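Local coordinates for protein phosphoribosylaminoimidazole-succinocarboxamide synthase (Saccharomyces cerevisiae, PDB 2CNU) that catalyses the ATP-dependent joining of L-aspartate to carboxyaminoimidazole ribotide (CAIR), forming SAICAR in de novo purine biosynthesis, at residues G29-V34 / V109-L114; I115-I120 / A180-E185; R122-G127 / I212-K217. One frame throughout, in Å; residues are numbered along the deposited sequence.

Interaction 1: G29-V34 / V109-L114; sequences GTLLFV and VHKHKL
L31 and V109 hold each other by two reciprocal backbone hydrogen bonds, L31 N to V109 O and V109 N to L31 O, both 2.9 Å. This is a hydrogen-bonded pair of an antiparallel ladder, and it joins strand 106-110, at the edge of the four-stranded antiparallel sheet, to strand 30-35. T30 and H110 form the adjoining non-hydrogen-bonded pair and send their side chains to the other face from L31 and V109. A third bond, K111 N to G29 O at 2.9 Å, is nearly straight at the hydrogen (169°), yet the donor sits above the carbonyl plane rather than on a lone pair. The same G29 O also accepts from a water at 2.8 Å, so two donors grip it; that water lies in the plane of the H110 imidazole and is hydrogen-bonded to ND1. K111 packs as well as bonds. Its CG turns away from its own carbonyl carbon (chi1 -68°), and the chain then runs fully extended over the G29 backbone, delivering NZ to a salt bridge with E25 and a hydrogen bond to A28 O. On the way it runs nearly perpendicular to L31, with K111 CE 3.8 Å from L31 CD2. With an alanine here, E25 would probably be left without its charge mate, and L31 would lose the methylenes it leans on. Deeper on the L31 face, V109 CG2 meets L31 CB at 3.8 Å. F33, whose ring stacks edge-to-face with H75, extends this apolar patch: L31 CD1 lies in plane at the ring's edge, while V109 CG2 approaches the ring obliquely and comes 3.7 Å from F33 CE2.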
loop_
_atom_site.group_PDB
_atom_site.type_symbol
_atom_site.label_atom_id
_atom_site.label_comp_id
_atom_site.label_asym_id
_atom_site.label_seq_id
_atom_site.Cartn_x
_atom_site.Cartn_y
_atom_site.Cartn_z
ATOM N N GLY A 29 -19.872 -8.331 10.475
ATOM C CA GLY A 29 -18.950 -7.299 10.907
ATOM C C GLY A 29 -17.516 -7.461 10.490
ATOM O O GLY A 29 -16.705 -6.589 10.859
ATOM N N THR A 30 -17.157 -8.494 9.721
ATOM C CA THR A 30 -15.745 -8.865 9.570
ATOM C C THR A 30 -15.461 -9.249 8.124
ATOM O O THR A 30 -16.261 -9.927 7.480
ATOM C CB THR A 30 -15.478 -10.081 10.422
ATOM O OG1 THR A 30 -15.977 -9.844 11.708
ATOM C CG2 THR A 30 -13.983 -10.399 10.513
ATOM N N LEU A 31 -14.276 -8.873 7.665
ATOM C CA LEU A 31 -13.748 -9.207 6.339
ATOM C C LEU A 31 -12.432 -9.966 6.473
ATOM O O LEU A 31 -11.746 -9.876 7.514
ATOM C CB LEU A 31 -13.520 -7.940 5.524
ATOM C CG LEU A 31 -14.750 -7.088 5.227
ATOM C CD1 LEU A 31 -14.371 -5.785 4.588
ATOM C CD2 LEU A 31 -15.725 -7.805 4.328
ATOM N N LEU A 32 -12.062 -10.658 5.419
ATOM C CA LEU A 32 -10.775 -11.345 5.320
ATOM C C LEU A 32 -10.061 -10.749 4.135
ATOM O O LEU A 32 -10.535 -10.861 3.000
ATOM C CB LEU A 32 -10.991 -12.832 5.111
ATOM C CG LEU A 32 -9.722 -13.687 5.091
ATOM C CD1 LEU A 32 -9.068 -13.691 6.453
ATOM C CD2 LEU A 32 -10.025 -15.084 4.626
ATOM N N PHE A 33 -8.922 -10.098 4.366
ATOM C CA PHE A 33 -8.120 -9.484 3.329
ATOM C C PHE A 33 -6.988 -10.436 2.981
ATOM O O PHE A 33 -6.078 -10.646 3.817
ATOM C CB PHE A 33 -7.473 -8.188 3.772
ATOM C CG PHE A 33 -8.370 -6.966 3.735
ATOM C CD1 PHE A 33 -7.818 -5.724 3.514
ATOM C CD2 PHE A 33 -9.746 -6.998 3.914
ATOM C CE1 PHE A 33 -8.581 -4.551 3.534
ATOM C CE2 PHE A 33 -10.489 -5.831 3.877
ATOM C CZ PHE A 33 -9.915 -4.637 3.671
ATOM N N VAL A 34 -7.041 -11.025 1.804
ATOM C CA VAL A 34 -6.036 -12.048 1.369
ATOM C C VAL A 34 -5.125 -11.352 0.374
ATOM O O VAL A 34 -5.539 -11.016 -0.761
ATOM C CB VAL A 34 -6.662 -13.278 0.761
ATOM C CG1 VAL A 34 -5.562 -14.300 0.547
ATOM C CG2 VAL A 34 -7.752 -13.825 1.656
ATOM N N VAL A 109 -10.247 -8.543 9.626
ATOM C CA VAL A 109 -10.417 -7.118 9.891
ATOM C C VAL A 109 -11.872 -6.776 10.160
ATOM O O VAL A 109 -12.804 -7.421 9.648
ATOM C CB VAL A 109 -9.851 -6.249 8.764
ATOM C CG1 VAL A 109 -8.374 -6.618 8.486
ATOM C CG2 VAL A 109 -10.638 -6.357 7.512
ATOM N N HIS A 110 -12.073 -5.761 10.967
ATOM C CA HIS A 110 -13.385 -5.208 11.253
ATOM C C HIS A 110 -13.837 -4.316 10.128
ATOM O O HIS A 110 -13.056 -3.489 9.611
ATOM C CB HIS A 110 -13.306 -4.334 12.484
ATOM C CG HIS A 110 -13.007 -5.043 13.762
ATOM N ND1 HIS A 110 -13.909 -5.867 14.387
ATOM C CD2 HIS A 110 -11.893 -5.038 14.543
ATOM C CE1 HIS A 110 -13.360 -6.336 15.499
ATOM N NE2 HIS A 110 -12.149 -5.842 15.630
ATOM N N LYS A 111 -15.110 -4.443 9.717
ATOM C CA LYS A 111 -15.739 -3.459 8.883
ATOM C C LYS A 111 -15.893 -2.147 9.678
ATOM O O LYS A 111 -16.248 -2.129 10.841
ATOM C CB LYS A 111 -17.123 -3.927 8.473
ATOM C CG LYS A 111 -17.121 -5.119 7.539
ATOM C CD LYS A 111 -18.580 -5.512 7.212
ATOM C CE LYS A 111 -18.671 -6.775 6.415
ATOM N NZ LYS A 111 -20.130 -7.142 6.240
ATOM N N HIS A 112 -15.653 -1.049 9.005
ATOM C CA HIS A 112 -15.914 0.277 9.563
ATOM C C HIS A 112 -16.547 1.153 8.477
ATOM O O HIS A 112 -16.494 0.798 7.280
ATOM C CB HIS A 112 -14.608 0.914 10.025
ATOM C CG HIS A 112 -14.080 0.338 11.298
ATOM N ND1 HIS A 112 -14.684 0.513 12.523
ATOM C CD2 HIS A 112 -13.006 -0.445 11.522
ATOM C CE1 HIS A 112 -13.979 -0.127 13.435
ATOM N NE2 HIS A 112 -12.948 -0.709 12.856
ATOM N N LYS A 113 -17.166 2.235 8.915
ATOM C CA LYS A 113 -17.700 3.264 8.062
ATOM C C LYS A 113 -16.516 3.828 7.260
ATOM O O LYS A 113 -15.552 4.373 7.835
ATOM C CB LYS A 113 -18.374 4.309 8.963
ATOM C CG LYS A 113 -18.823 5.614 8.297
ATOM C CD LYS A 113 -19.800 5.430 7.188
ATOM C CE LYS A 113 -21.093 4.942 7.672
ATOM N NZ LYS A 113 -21.878 6.075 8.255
ATOM N N LEU A 114 -16.597 3.726 5.961
ATOM C CA LEU A 114 -15.556 4.187 5.152
ATOM C C LEU A 114 -15.518 5.712 5.028
ATOM O O LEU A 114 -16.544 6.406 5.110
ATOM C CB LEU A 114 -15.690 3.681 3.768
ATOM C CG LEU A 114 -15.595 2.158 3.672
ATOM C CD1 LEU A 114 -15.820 1.729 2.249
ATOM C CD2 LEU A 114 -14.286 1.621 4.213
HETATM O O HOH W 1 -16.484 -5.586 13.433
HETATM O O HOH W 2 -15.392 -8.067 13.721
#

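Interaction 2: I115-I120 / A180-E185; sequences IPLEVI and AELVGE. With ASP (aspartic acid), chain C.
I115 and V183 are the closest backbone points here, their CA atoms 6.9 Å apart, where an irregular connection meets the last turn of a helix. P116 is the centre of an inverse gamma turn, closed by L117 N to I115 O at 2.8 Å, and this bends the chain on its way between strands 113-114 and 119-122 of the mixed sheet. On the other side, helix 176-183 finishes at V183. G184 N still bonds back to A180 O at 2.8 Å, but G184 itself leaves the helix with positive phi (105°) and at once serves as N-cap position for the long helix 185-209. At these backbone angles a CB on G184 would run into the carbonyl oxygen of V183 and into the carboxylate of the bound aspartic acid. That ligand sits at the break: E185 N donates to its O atom at 2.9 Å and 164°, and the start of the helix would probably help to favour an anion there.

Between the two segments the contact is purely apolar, and V183 carries most of it. Its CG1 lies opposite its own carbonyl carbon (chi1 -51°), which sets this methyl against I115 CG2, P116 CD and L117 CG together. CG2, the other branch, meets L117 CD1 at 3.9 Å. L117 is modelled in two conformers; in the one described, CD2 spreads to the neighbouring L182 CD1 at a looser 4.2 Å. I115 reaches V183 CG1 with its CG2 at 4.0 Å, the two side chains roughly perpendicular, and continues onto L187 and V191 of helix 185-209, so the loop is wedged against both helices. The P116 ring and the V183 side chain run antiparallel alongside one another, P116 CD 3.9 Å from V183 CG1.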
loop_
_atom_site.group_PDB
_atom_site.type_symbol
_atom_site.label_atom_id
_atom_site.label_comp_id
_atom_site.label_asym_id
_atom_site.label_seq_id
_atom_site.Cartn_x
_atom_site.Cartn_y
_atom_site.Cartn_z
ATOM N N ILE A 115 -14.263 6.233 4.896
ATOM C CA ILE A 115 -14.054 7.639 4.444
ATOM C C ILE A 115 -13.558 7.541 3.011
ATOM O O ILE A 115 -12.451 7.057 2.736
ATOM C CB ILE A 115 -13.033 8.409 5.317
ATOM C CG1 ILE A 115 -13.465 8.432 6.787
ATOM C CG2 ILE A 115 -12.860 9.831 4.784
ATOM C CD1 ILE A 115 -12.453 8.961 7.748
ATOM N N PRO A 116 -14.392 7.910 2.014
ATOM C CA PRO A 116 -14.105 7.562 0.580
ATOM C C PRO A 116 -13.144 8.556 -0.065
ATOM O O PRO A 116 -13.520 9.432 -0.840
ATOM C CB PRO A 116 -15.476 7.529 -0.086
ATOM C CG PRO A 116 -16.282 8.423 0.759
ATOM C CD PRO A 116 -15.777 8.399 2.169
ATOM N N LEU A 117 -11.869 8.425 0.340
ATOM C CA LEU A 117 -10.725 9.214 -0.185
ATOM C C LEU A 117 -9.527 8.326 -0.189
ATOM O O LEU A 117 -9.301 7.560 0.714
ATOM C CB LEU A 117 -10.233 10.415 0.663
ATOM C CG LEU A 117 -11.131 11.583 0.855
ATOM C CD1 LEU A 117 -10.581 12.464 1.949
ATOM C CD2 LEU A 117 -11.300 12.364 -0.377
ATOM N N GLU A 118 -8.695 8.502 -1.211
ATOM C CA GLU A 118 -7.332 7.974 -1.185
ATOM C C GLU A 118 -6.482 9.049 -0.542
ATOM O O GLU A 118 -6.298 10.162 -1.101
ATOM C CB GLU A 118 -6.811 7.667 -2.557
ATOM C CG GLU A 118 -7.684 6.675 -3.272
ATOM C CD GLU A 118 -7.657 5.266 -2.627
ATOM O OE1 GLU A 118 -8.339 5.073 -1.632
ATOM O OE2 GLU A 118 -6.913 4.397 -3.122
ATOM N N VAL A 119 -6.014 8.786 0.644
ATOM C CA VAL A 119 -5.343 9.806 1.473
ATOM C C VAL A 119 -3.840 9.719 1.195
ATOM O O VAL A 119 -3.087 8.991 1.882
ATOM C CB VAL A 119 -5.682 9.689 2.909
ATOM C CG1 VAL A 119 -4.938 10.782 3.772
ATOM C CG2 VAL A 119 -7.181 9.879 3.081
ATOM N N ILE A 120 -3.380 10.390 0.151
ATOM C CA ILE A 120 -1.975 10.391 -0.244
ATOM C C ILE A 120 -1.276 11.496 0.527
ATOM O O ILE A 120 -1.769 12.631 0.572
ATOM C CB ILE A 120 -1.826 10.580 -1.747
ATOM C CG1 ILE A 120 -2.484 9.438 -2.519
ATOM C CG2 ILE A 120 -0.353 10.665 -2.144
ATOM C CD1 ILE A 120 -2.623 9.770 -3.991
ATOM N N ALA A 180 -12.691 18.097 1.077
ATOM C CA ALA A 180 -13.669 18.613 2.045
ATOM C C ALA A 180 -15.074 18.584 1.496
ATOM O O ALA A 180 -16.008 18.326 2.245
ATOM C CB ALA A 180 -13.256 20.033 2.435
ATOM N N GLU A 181 -15.234 18.849 0.216
ATOM C CA GLU A 181 -16.556 18.734 -0.418
ATOM C C GLU A 181 -17.065 17.321 -0.359
ATOM O O GLU A 181 -18.255 17.088 -0.137
ATOM C CB GLU A 181 -16.526 19.206 -1.854
ATOM C CG GLU A 181 -16.276 20.645 -1.888
ATOM C CD GLU A 181 -17.312 21.509 -1.120
ATOM O OE1 GLU A 181 -18.503 21.210 -1.155
ATOM O OE2 GLU A 181 -16.873 22.406 -0.399
ATOM N N LEU A 182 -16.178 16.345 -0.569
ATOM C CA LEU A 182 -16.543 14.944 -0.591
ATOM C C LEU A 182 -16.865 14.395 0.776
ATOM O O LEU A 182 -17.849 13.626 0.907
ATOM C CB LEU A 182 -15.438 14.119 -1.265
ATOM C CG LEU A 182 -15.223 14.447 -2.743
ATOM C CD1 LEU A 182 -14.036 13.695 -3.238
ATOM C CD2 LEU A 182 -16.465 14.088 -3.554
ATOM N N VAL A 183 -16.078 14.718 1.786
ATOM C CA VAL A 183 -16.202 14.035 3.097
ATOM C C VAL A 183 -16.437 14.927 4.267
ATOM O O VAL A 183 -16.574 14.431 5.411
ATOM C CB VAL A 183 -14.999 13.080 3.345
ATOM C CG1 VAL A 183 -14.777 12.145 2.182
ATOM C CG2 VAL A 183 -13.750 13.813 3.709
ATOM N N GLY A 184 -16.549 16.229 4.028
ATOM C CA GLY A 184 -16.791 17.184 5.085
ATOM C C GLY A 184 -15.564 17.964 5.419
ATOM O O GLY A 184 -14.433 17.445 5.398
ATOM N N GLU A 185 -15.756 19.249 5.732
ATOM C CA GLU A 185 -14.633 20.140 6.027
ATOM C C GLU A 185 -13.875 19.742 7.255
ATOM O O GLU A 185 -12.657 19.699 7.260
ATOM C CB GLU A 185 -15.009 21.624 6.056
ATOM C CG GLU A 185 -16.158 21.869 6.984
ATOM C CD GLU A 185 -16.572 23.342 7.021
ATOM O OE1 GLU A 185 -16.269 24.101 6.056
ATOM O OE2 GLU A 185 -17.232 23.721 8.011
HETATM N N ASP C . -17.209 20.379 9.324
HETATM C CA ASP C . -17.559 19.351 8.377
HETATM C C ASP C . -18.751 19.772 7.556
HETATM O O ASP C . -18.481 20.130 6.344
HETATM C CB ASP C . -17.858 17.989 8.981
HETATM C CG ASP C . -16.793 16.927 8.666
HETATM O OD1 ASP C . -15.794 16.904 9.348
HETATM O OD2 ASP C . -17.049 16.024 7.903
HETATM O OXT ASP C . -19.926 19.586 7.862
#

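Interaction 3: R122-G127 / I212-K217; sequences RGYITG and IIADTK. With SO4 (sulfate ion), chain F.
R122 and D215 stand side by side next to a bound sulfate, probably from the crystallisation liquor, in what is probably an anion-binding pocket. The arginine meets it with the edge of its guanidinium: NH1 donates almost straight to sulfate O3 (2.8 Å, 170°), and NH2 to O1 at 3.0 Å. S128 OG and R242 NH2 also bond the ion. D215 points the same way as R122, but the carboxylate is turned 68° from the guanidinium plane and its OD1 stays 4.1 Å from R122 NH1, too far for a salt bridge; its ion-pair partner is R242. A water fills the gap between them, accepting from R122 NH1 at 2.9 Å and donating to D215 OD1 and to Y124 O.

In the mixed sheet, R122 and D215 are an antiparallel non-hydrogen-bonded pair of strands 119-122 and 211-222. Just beyond, the chain turns a corner at G123, and A214 O pins the bend, taking G123 N at 2.9 Å and, weakly, Y124 N at 3.2 Å. Y124 then lays its ring against strand 211-222. I212, with CG2 opposite its own backbone N, sets that methyl over one face of the ring in a CH-pi contact, 3.9 Å from the centroid and displaced toward the rim, while A214 O lies in plane at the ring's edge. Further on, T126 lies across D215 and puts its methyl CG2 3.7 Å from D215 OD1.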
loop_
_atom_site.group_PDB
_atom_site.type_symbol
_atom_site.label_atom_id
_atom_site.label_comp_id
_atom_site.label_asym_id
_atom_site.label_seq_id
_atom_site.Cartn_x
_atom_site.Cartn_y
_atom_site.Cartn_z
ATOM N N ARG A 122 2.568 13.215 0.347
ATOM C CA ARG A 122 3.806 13.313 -0.400
ATOM C C ARG A 122 4.860 14.044 0.404
ATOM O O ARG A 122 4.678 15.187 0.782
ATOM C CB ARG A 122 3.619 14.049 -1.689
ATOM C CG ARG A 122 2.540 13.476 -2.582
ATOM C CD ARG A 122 2.388 14.252 -3.852
ATOM N NE ARG A 122 1.245 13.848 -4.639
ATOM C CZ ARG A 122 1.274 12.845 -5.479
ATOM N NH1 ARG A 122 2.414 12.202 -5.803
ATOM N NH2 ARG A 122 0.153 12.510 -6.098
ATOM N N GLY A 123 5.998 13.357 0.632
ATOM C CA GLY A 123 7.157 14.052 1.181
ATOM C C GLY A 123 8.077 14.650 0.163
ATOM O O GLY A 123 8.843 15.549 0.480
ATOM N N TYR A 124 8.000 14.158 -1.043
ATOM C CA TYR A 124 8.923 14.463 -2.135
ATOM C C TYR A 124 8.140 14.616 -3.408
ATOM O O TYR A 124 7.100 13.951 -3.618
ATOM C CB TYR A 124 9.918 13.309 -2.287
ATOM C CG TYR A 124 10.784 13.036 -1.075
ATOM C CD1 TYR A 124 10.297 12.408 0.068
ATOM C CD2 TYR A 124 12.127 13.431 -1.078
ATOM C CE1 TYR A 124 11.089 12.175 1.166
ATOM C CE2 TYR A 124 12.942 13.173 0.025
ATOM C CZ TYR A 124 12.404 12.577 1.148
ATOM O OH TYR A 124 13.191 12.296 2.236
ATOM N N ILE A 125 8.616 15.484 -4.312
ATOM C CA ILE A 125 7.896 15.765 -5.512
ATOM C C ILE A 125 8.335 14.842 -6.640
ATOM O O ILE A 125 9.516 14.794 -7.037
ATOM C CB ILE A 125 7.981 17.256 -5.920
ATOM C CG1 ILE A 125 6.947 17.577 -6.998
ATOM C CG2 ILE A 125 9.393 17.754 -6.295
ATOM C CD1 ILE A 125 6.749 19.051 -7.258
ATOM N N THR A 126 7.394 14.046 -7.131
ATOM C CA THR A 126 7.671 12.980 -8.057
ATOM C C THR A 126 6.355 12.537 -8.669
ATOM O O THR A 126 5.282 13.088 -8.372
ATOM C CB THR A 126 8.435 11.825 -7.362
ATOM O OG1 THR A 126 8.816 10.835 -8.314
ATOM C CG2 THR A 126 7.664 11.214 -6.241
ATOM N N GLY A 127 6.384 11.559 -9.544
ATOM C CA GLY A 127 5.147 11.027 -10.079
ATOM C C GLY A 127 4.282 12.058 -10.717
ATOM O O GLY A 127 4.763 12.979 -11.402
ATOM N N ILE A 212 13.971 5.700 1.350
ATOM C CA ILE A 212 13.124 6.913 1.269
ATOM C C ILE A 212 11.727 6.520 0.733
ATOM O O ILE A 212 11.570 5.935 -0.348
ATOM C CB ILE A 212 13.746 8.005 0.411
ATOM C CG1 ILE A 212 15.062 8.521 1.075
ATOM C CG2 ILE A 212 12.749 9.129 0.175
ATOM C CD1 ILE A 212 15.829 9.424 0.178
ATOM N N ILE A 213 10.735 6.769 1.595
ATOM C CA ILE A 213 9.348 6.571 1.233
ATOM C C ILE A 213 8.874 7.922 0.710
ATOM O O ILE A 213 8.633 8.852 1.490
ATOM C CB ILE A 213 8.495 6.034 2.382
ATOM C CG1 ILE A 213 9.116 4.719 2.917
ATOM C CG2 ILE A 213 7.094 5.878 1.914
ATOM C CD1 ILE A 213 8.367 4.086 4.029
ATOM N N ALA A 214 8.844 8.083 -0.596
ATOM C CA ALA A 214 8.612 9.409 -1.213
ATOM C C ALA A 214 7.198 9.898 -0.975
ATOM O O ALA A 214 6.943 11.111 -0.898
ATOM C CB ALA A 214 8.881 9.335 -2.676
ATOM N N ASP A 215 6.259 8.962 -0.932
ATOM C CA ASP A 215 4.825 9.240 -0.772
ATOM C C ASP A 215 4.187 7.951 -0.327
ATOM O O ASP A 215 4.757 6.857 -0.488
ATOM C CB ASP A 215 4.204 9.822 -2.031
ATOM C CG ASP A 215 4.441 8.997 -3.256
ATOM O OD1 ASP A 215 5.123 9.525 -4.171
ATOM O OD2 ASP A 215 4.001 7.842 -3.322
ATOM N N THR A 216 2.971 8.052 0.174
ATOM C CA THR A 216 2.251 6.870 0.574
ATOM C C THR A 216 0.752 7.182 0.515
ATOM O O THR A 216 0.344 8.332 0.627
ATOM C CB THR A 216 2.662 6.377 1.969
ATOM O OG1 THR A 216 2.310 4.998 2.156
ATOM C CG2 THR A 216 1.996 7.178 3.045
ATOM N N LYS A 217 -0.046 6.110 0.366
ATOM C CA LYS A 217 -1.478 6.219 0.264
ATOM C C LYS A 217 -2.110 5.470 1.426
ATOM O O LYS A 217 -1.903 4.267 1.579
ATOM C CB LYS A 217 -1.957 5.623 -1.059
ATOM C CG LYS A 217 -3.427 5.745 -1.328
ATOM C CD LYS A 217 -3.890 4.985 -2.566
ATOM C CE LYS A 217 -3.865 3.473 -2.189
ATOM N NZ LYS A 217 -5.087 2.597 -1.996
HETATM S S SO4 F . 1.492 9.269 -7.928
HETATM O O1 SO4 F . 0.481 9.647 -6.903
HETATM O O2 SO4 F . 0.854 9.411 -9.239
HETATM O O3 SO4 F . 2.586 10.198 -7.814
HETATM O O4 SO4 F . 1.990 7.926 -7.738
HETATM O O HOH W 3 4.980 12.265 -4.454
#

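In the fold
Interactions 1 and 2 adjoin in sequence, yet their centres are 19 Å apart. Interaction 1 belongs to the four-stranded sheet, but its second segment passes on into the mixed sheet that interactions 2 and 3 reach. Those two touch: E118 OE2 of 115-120 makes a 2.8 Å salt bridge with K217 NZ of 212-217, and I120 packs on the same strand. Interactions 1 and 3 lie on opposite sides of the chain's centre, 27 Å between centres. One aspartic acid is held by E185 N at interaction 2, another lies about 9 Å from the D215 side chain, and a third is modelled doubtfully close to H110; the sulfate at interaction 3 probably marks an anion pocket.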